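Local coordinates for DUF1254 domain-containing protein (PDB 3U07) that is of unknown function but combines DUF1254 and DUF1214 family regions and is probably exported from the cytoplasm, at residues 324-327 and 332-335; 349-354 and 358-363. The protein carries 2 engineered substitutions. All blocks are in the same frame, centred on the assembly; numbering follows the deposited sequence.

In the fold
Interactions 1 and 2 both sit in the DUF1214 family region, their centres about 16 Å apart. Each joins parts of the chain only a few residues apart, and both are partly buried, yet the chemistry differs with place. Interaction 1 is the more peripheral; there a loop meets residues 332-335, which lead into strand 334-340, mostly through water, and of its touching residues only Tyr-335 is buried. Interaction 2 rests on buried strand residues, joins the end of strand 347-354 to the following loop by direct backbone hydrogen bonds, one of them weak, and buries 301 against 98 Å². The two strands belong to different sheets. Lys-327, salt-bridged to Asp-320, also hydrogen-bonds Asn-355, which lies between the segments of interaction 2.

Interaction 1: residues 324-327 and 332-335; sequences IGQK and KHDY
Gln-326 and His-333 approach each other without bonding, a worked example of two polar side chains joined loosely through a water. The side chains cross at about a right angle, and the amide plane stands 44° from the imidazole. Gln-326 NE2 lies 3.7 Å from His-333 NE2, oblique to the ring and without a hydrogen bond. The glutamine extends beyond CG, which lies anti to the carbonyl carbon (chi1 -65°), and this carries the amide out to the histidine. Its other branch makes the connection: water 1 donates to Gln-326 OE1 at 2.8 Å and lies in the plane of the imidazole at its edge, where its bond to His-333 NE2 is weak at 3.3 Å.

A second water serves the inner half of the contact. The phenol oxygen of Tyr-335 comes only to 3.9 Å from Lys-327 O, and water 2, in the plane of the phenol ring at its edge, bridges the two, accepting a hydrogen bond from Tyr-335 OH at 2.6 Å and donating to Lys-327 O at 2.9 Å. Tyr-335 OH also receives the backbone N-H of Asp-329, from the turn between the two segments, so the hydroxyl is gripped as both donor and acceptor. The lysine tail leads elsewhere, to a salt bridge with Asp-320, while Val-433 of strand 432-434 packs against both His-333 and Tyr-335.

With no direct hydrogen bond between them, segment 324-327 is joined to 332-335 by two waters of unequal hold: a well-bonded one at the buried tyrosine and a weakly held one at the more exposed histidine.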
loop_
_atom_site.group_PDB
_atom_site.type_symbol
_atom_site.label_atom_id
_atom_site.label_comp_id
_atom_site.label_asym_id
_atom_site.label_seq_id
_atom_site.Cartn_x
_atom_site.Cartn_y
_atom_site.Cartn_z
ATOM N N ILE A 324 25.643 15.841 7.771
ATOM C CA ILE A 324 27.020 15.816 7.303
ATOM C C ILE A 324 27.427 14.457 6.747
ATOM O O ILE A 324 28.584 14.252 6.367
ATOM C CB ILE A 324 27.988 16.223 8.420
ATOM C CG1 ILE A 324 27.822 15.284 9.613
ATOM C CG2 ILE A 324 27.752 17.690 8.789
ATOM C CD1 ILE A 324 27.121 15.888 10.855
ATOM N N GLY A 325 26.472 13.531 6.701
ATOM C CA GLY A 325 26.754 12.215 6.156
ATOM C C GLY A 325 27.084 11.115 7.145
ATOM O O GLY A 325 27.491 10.029 6.745
ATOM N N GLN A 326 26.937 11.390 8.434
ATOM C CA GLN A 326 27.206 10.376 9.445
ATOM C C GLN A 326 25.916 9.612 9.708
ATOM O O GLN A 326 24.821 10.185 9.673
ATOM C CB GLN A 326 27.681 11.009 10.757
ATOM C CG GLN A 326 29.013 11.730 10.675
ATOM C CD GLN A 326 29.453 12.281 12.024
ATOM O OE1 GLN A 326 30.576 12.043 12.464
ATOM N NE2 GLN A 326 28.563 13.019 12.686
ATOM N N LYS A 327 26.046 8.319 9.967
ATOM C CA LYS A 327 24.891 7.480 10.248
ATOM C C LYS A 327 24.201 7.965 11.519
ATOM O O LYS A 327 24.865 8.273 12.508
ATOM C CB LYS A 327 25.338 6.029 10.446
ATOM C CG LYS A 327 24.206 5.074 10.773
ATOM C CD LYS A 327 23.381 4.767 9.537
ATOM C CE LYS A 327 22.097 4.057 9.913
ATOM N NZ LYS A 327 21.198 4.959 10.689
ATOM N N LYS A 332 25.740 8.152 19.996
ATOM C CA LYS A 332 26.821 9.079 19.689
ATOM C C LYS A 332 26.479 10.560 19.691
ATOM O O LYS A 332 27.359 11.392 19.891
ATOM C CB LYS A 332 27.422 8.727 18.330
ATOM C CG LYS A 332 27.909 7.300 18.237
ATOM C CD LYS A 332 28.611 7.033 16.930
ATOM C CE LYS A 332 29.134 5.608 16.903
ATOM N NZ LYS A 332 29.865 5.308 15.645
ATOM N N HIS A 333 25.216 10.899 19.465
ATOM C CA HIS A 333 24.839 12.302 19.418
ATOM C C HIS A 333 23.397 12.552 19.823
ATOM O O HIS A 333 22.610 11.628 20.040
ATOM C CB HIS A 333 24.978 12.846 17.989
ATOM C CG HIS A 333 26.333 12.672 17.377
ATOM N ND1 HIS A 333 27.384 13.528 17.637
ATOM C CD2 HIS A 333 26.803 11.757 16.495
ATOM C CE1 HIS A 333 28.440 13.147 16.940
ATOM N NE2 HIS A 333 28.115 12.076 16.240
ATOM N N ASP A 334 23.087 13.839 19.916
ATOM C CA ASP A 334 21.753 14.335 20.187
ATOM C C ASP A 334 21.480 15.009 18.841
ATOM O O ASP A 334 22.407 15.509 18.203
ATOM C CB ASP A 334 21.772 15.376 21.302
ATOM C CG ASP A 334 21.439 14.786 22.658
ATOM O OD1 ASP A 334 21.546 13.553 22.821
ATOM O OD2 ASP A 334 21.077 15.566 23.562
ATOM N N TYR A 335 20.236 15.009 18.381
ATOM C CA TYR A 335 19.955 15.636 17.098
ATOM C C TYR A 335 18.810 16.624 17.181
ATOM O O TYR A 335 18.020 16.605 18.125
ATOM C CB TYR A 335 19.618 14.578 16.046
ATOM C CG TYR A 335 20.681 13.521 15.860
ATOM C CD1 TYR A 335 20.751 12.414 16.711
ATOM C CD2 TYR A 335 21.617 13.625 14.833
ATOM C CE1 TYR A 335 21.735 11.434 16.536
ATOM C CE2 TYR A 335 22.597 12.658 14.652
ATOM C CZ TYR A 335 22.651 11.567 15.504
ATOM O OH TYR A 335 23.627 10.614 15.322
HETATM O O HOH W 1 31.221 11.791 15.156
HETATM O O HOH W 2 25.284 11.054 13.359
#

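Interaction 2: residues 349-354 and 358-363; sequences SVTIYG and RLMAKN
Gly-354 N donates to Leu-359 O at 3.0 Å, a straight bond (169° at the hydrogen). Gly-354 also offers its own carbonyl to the returning chain: Arg-358 N lies 2.9 Å from Gly-354 O, but that bond is bent and weak. The carbonyl of Leu-359 does double duty, since Tyr-353 CA approaches the same oxygen at 3.5 Å in a CA-H...O contact.

Further out, the side chains of Tyr-353 and Met-360, a selenomethionine, run side by side in the same direction. The Met-360 chain bends at chi3 (-104°), and its methyl CE comes 4.2 Å from Tyr-353 CE1, while its CG packs 3.6 Å from Ile-352 O and 4.1 Å from Thr-351 CG2. The edge of the tyrosine ring meets the backbone at Leu-359. Beyond the turn, Tyr-353 OH bonds to Ile-78 O and Arg-413 NH1, and its ring meets that of Tyr-409 on the neighbouring strand 408-417.

Backbone polarity is thus spent closing the turn at the strand end, while Tyr-353 and Met-360 run back together alongside the strand and the tyrosine hydroxyl ties it to the segment around Ile-78, in the DUF1254 family region.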
loop_
_atom_site.group_PDB
_atom_site.type_symbol
_atom_site.label_atom_id
_atom_site.label_comp_id
_atom_site.label_asym_id
_atom_site.label_seq_id
_atom_site.Cartn_x
_atom_site.Cartn_y
_atom_site.Cartn_z
ATOM N N SER A 349 3.847 13.164 10.130
ATOM C CA SER A 349 4.512 12.598 11.295
ATOM C C SER A 349 5.918 12.119 10.943
ATOM O O SER A 349 6.245 11.933 9.776
ATOM C CB SER A 349 3.704 11.407 11.810
ATOM O OG SER A 349 3.635 10.387 10.819
ATOM N N VAL A 350 6.750 11.945 11.963
ATOM C CA VAL A 350 8.094 11.428 11.764
ATOM C C VAL A 350 8.219 10.364 12.848
ATOM O O VAL A 350 7.937 10.620 14.016
ATOM C CB VAL A 350 9.189 12.536 11.899
ATOM C CG1 VAL A 350 8.558 13.901 11.789
ATOM C CG2 VAL A 350 9.970 12.382 13.182
ATOM N N THR A 351 8.608 9.160 12.449
ATOM C CA THR A 351 8.721 8.046 13.385
ATOM C C THR A 351 10.138 7.487 13.418
ATOM O O THR A 351 10.831 7.468 12.403
ATOM C CB THR A 351 7.730 6.915 12.994
ATOM O OG1 THR A 351 6.411 7.466 12.863
ATOM C CG2 THR A 351 7.714 5.813 14.049
ATOM N N ILE A 352 10.557 7.021 14.589
ATOM C CA ILE A 352 11.896 6.472 14.762
ATOM C C ILE A 352 11.918 4.949 14.769
ATOM O O ILE A 352 11.121 4.311 15.453
ATOM C CB ILE A 352 12.527 6.977 16.080
ATOM C CG1 ILE A 352 12.589 8.506 16.067
ATOM C CG2 ILE A 352 13.915 6.367 16.270
ATOM C CD1 ILE A 352 13.298 9.084 14.849
ATOM N N TYR A 353 12.848 4.377 14.008
ATOM C CA TYR A 353 13.000 2.928 13.915
ATOM C C TYR A 353 14.472 2.551 14.084
ATOM O O TYR A 353 15.363 3.313 13.699
ATOM C CB TYR A 353 12.525 2.431 12.547
ATOM C CG TYR A 353 11.081 2.736 12.221
ATOM C CD1 TYR A 353 10.067 1.819 12.513
ATOM C CD2 TYR A 353 10.727 3.940 11.613
ATOM C CE1 TYR A 353 8.738 2.096 12.204
ATOM C CE2 TYR A 353 9.401 4.228 11.302
ATOM C CZ TYR A 353 8.415 3.303 11.598
ATOM O OH TYR A 353 7.108 3.590 11.282
ATOM N N GLY A 354 14.726 1.377 14.656
ATOM C CA GLY A 354 16.095 0.928 14.822
ATOM C C GLY A 354 16.539 0.278 13.525
ATOM O O GLY A 354 15.761 -0.432 12.892
ATOM N N ARG A 358 14.414 -2.943 12.298
ATOM C CA ARG A 358 13.456 -2.179 11.511
ATOM C C ARG A 358 12.122 -2.023 12.228
ATOM O O ARG A 358 11.078 -1.882 11.594
ATOM C CB ARG A 358 13.246 -2.847 10.157
ATOM C CG ARG A 358 14.416 -2.678 9.215
ATOM C CD ARG A 358 14.301 -3.650 8.068
ATOM N NE ARG A 358 15.066 -3.228 6.902
ATOM C CZ ARG A 358 14.884 -3.725 5.684
ATOM N NH1 ARG A 358 13.964 -4.661 5.485
ATOM N NH2 ARG A 358 15.607 -3.281 4.665
ATOM N N LEU A 359 12.167 -2.046 13.555
ATOM C CA LEU A 359 10.970 -1.889 14.370
ATOM C C LEU A 359 11.155 -0.652 15.232
ATOM O O LEU A 359 12.266 -0.128 15.345
ATOM C CB LEU A 359 10.785 -3.089 15.301
ATOM C CG LEU A 359 10.784 -4.519 14.761
ATOM C CD1 LEU A 359 10.499 -5.464 15.915
ATOM C CD2 LEU A 359 9.740 -4.682 13.661
HETATM N N MSE A 360 10.070 -0.181 15.838
HETATM C CA MSE A 360 10.164 0.973 16.720
HETATM C C MSE A 360 11.051 0.548 17.883
HETATM O O MSE A 360 11.176 -0.645 18.172
HETATM C CB MSE A 360 8.782 1.382 17.221
HETATM C CG MSE A 360 8.148 2.474 16.380
HETATM SE SE MSE A 360 6.246 2.656 16.649
HETATM C CE MSE A 360 5.651 1.791 15.023
ATOM N N ALA A 361 11.671 1.515 18.550
ATOM C CA ALA A 361 12.563 1.201 19.653
ATOM C C ALA A 361 12.000 1.550 21.018
ATOM O O ALA A 361 11.377 2.596 21.207
ATOM C CB ALA A 361 13.906 1.896 19.447
ATOM N N LYS A 362 12.237 0.656 21.969
ATOM C CA LYS A 362 11.769 0.830 23.331
ATOM C C LYS A 362 12.379 2.052 24.000
ATOM O O LYS A 362 13.565 2.334 23.845
ATOM C CB LYS A 362 12.106 -0.416 24.158
ATOM C CG LYS A 362 11.797 -0.292 25.644
ATOM C CD LYS A 362 12.139 -1.571 26.386
ATOM C CE LYS A 362 10.959 -2.033 27.222
ATOM N NZ LYS A 362 9.749 -2.241 26.375
ATOM N N ASN A 363 11.547 2.786 24.726
ATOM C CA ASN A 363 11.987 3.950 25.478
ATOM C C ASN A 363 10.967 4.130 26.597
ATOM O O ASN A 363 9.846 3.630 26.502
ATOM C CB ASN A 363 12.118 5.193 24.577
ATOM C CG ASN A 363 10.808 5.628 23.955
ATOM O OD1 ASN A 363 9.992 6.293 24.594
ATOM N ND2 ASN A 363 10.605 5.261 22.693
#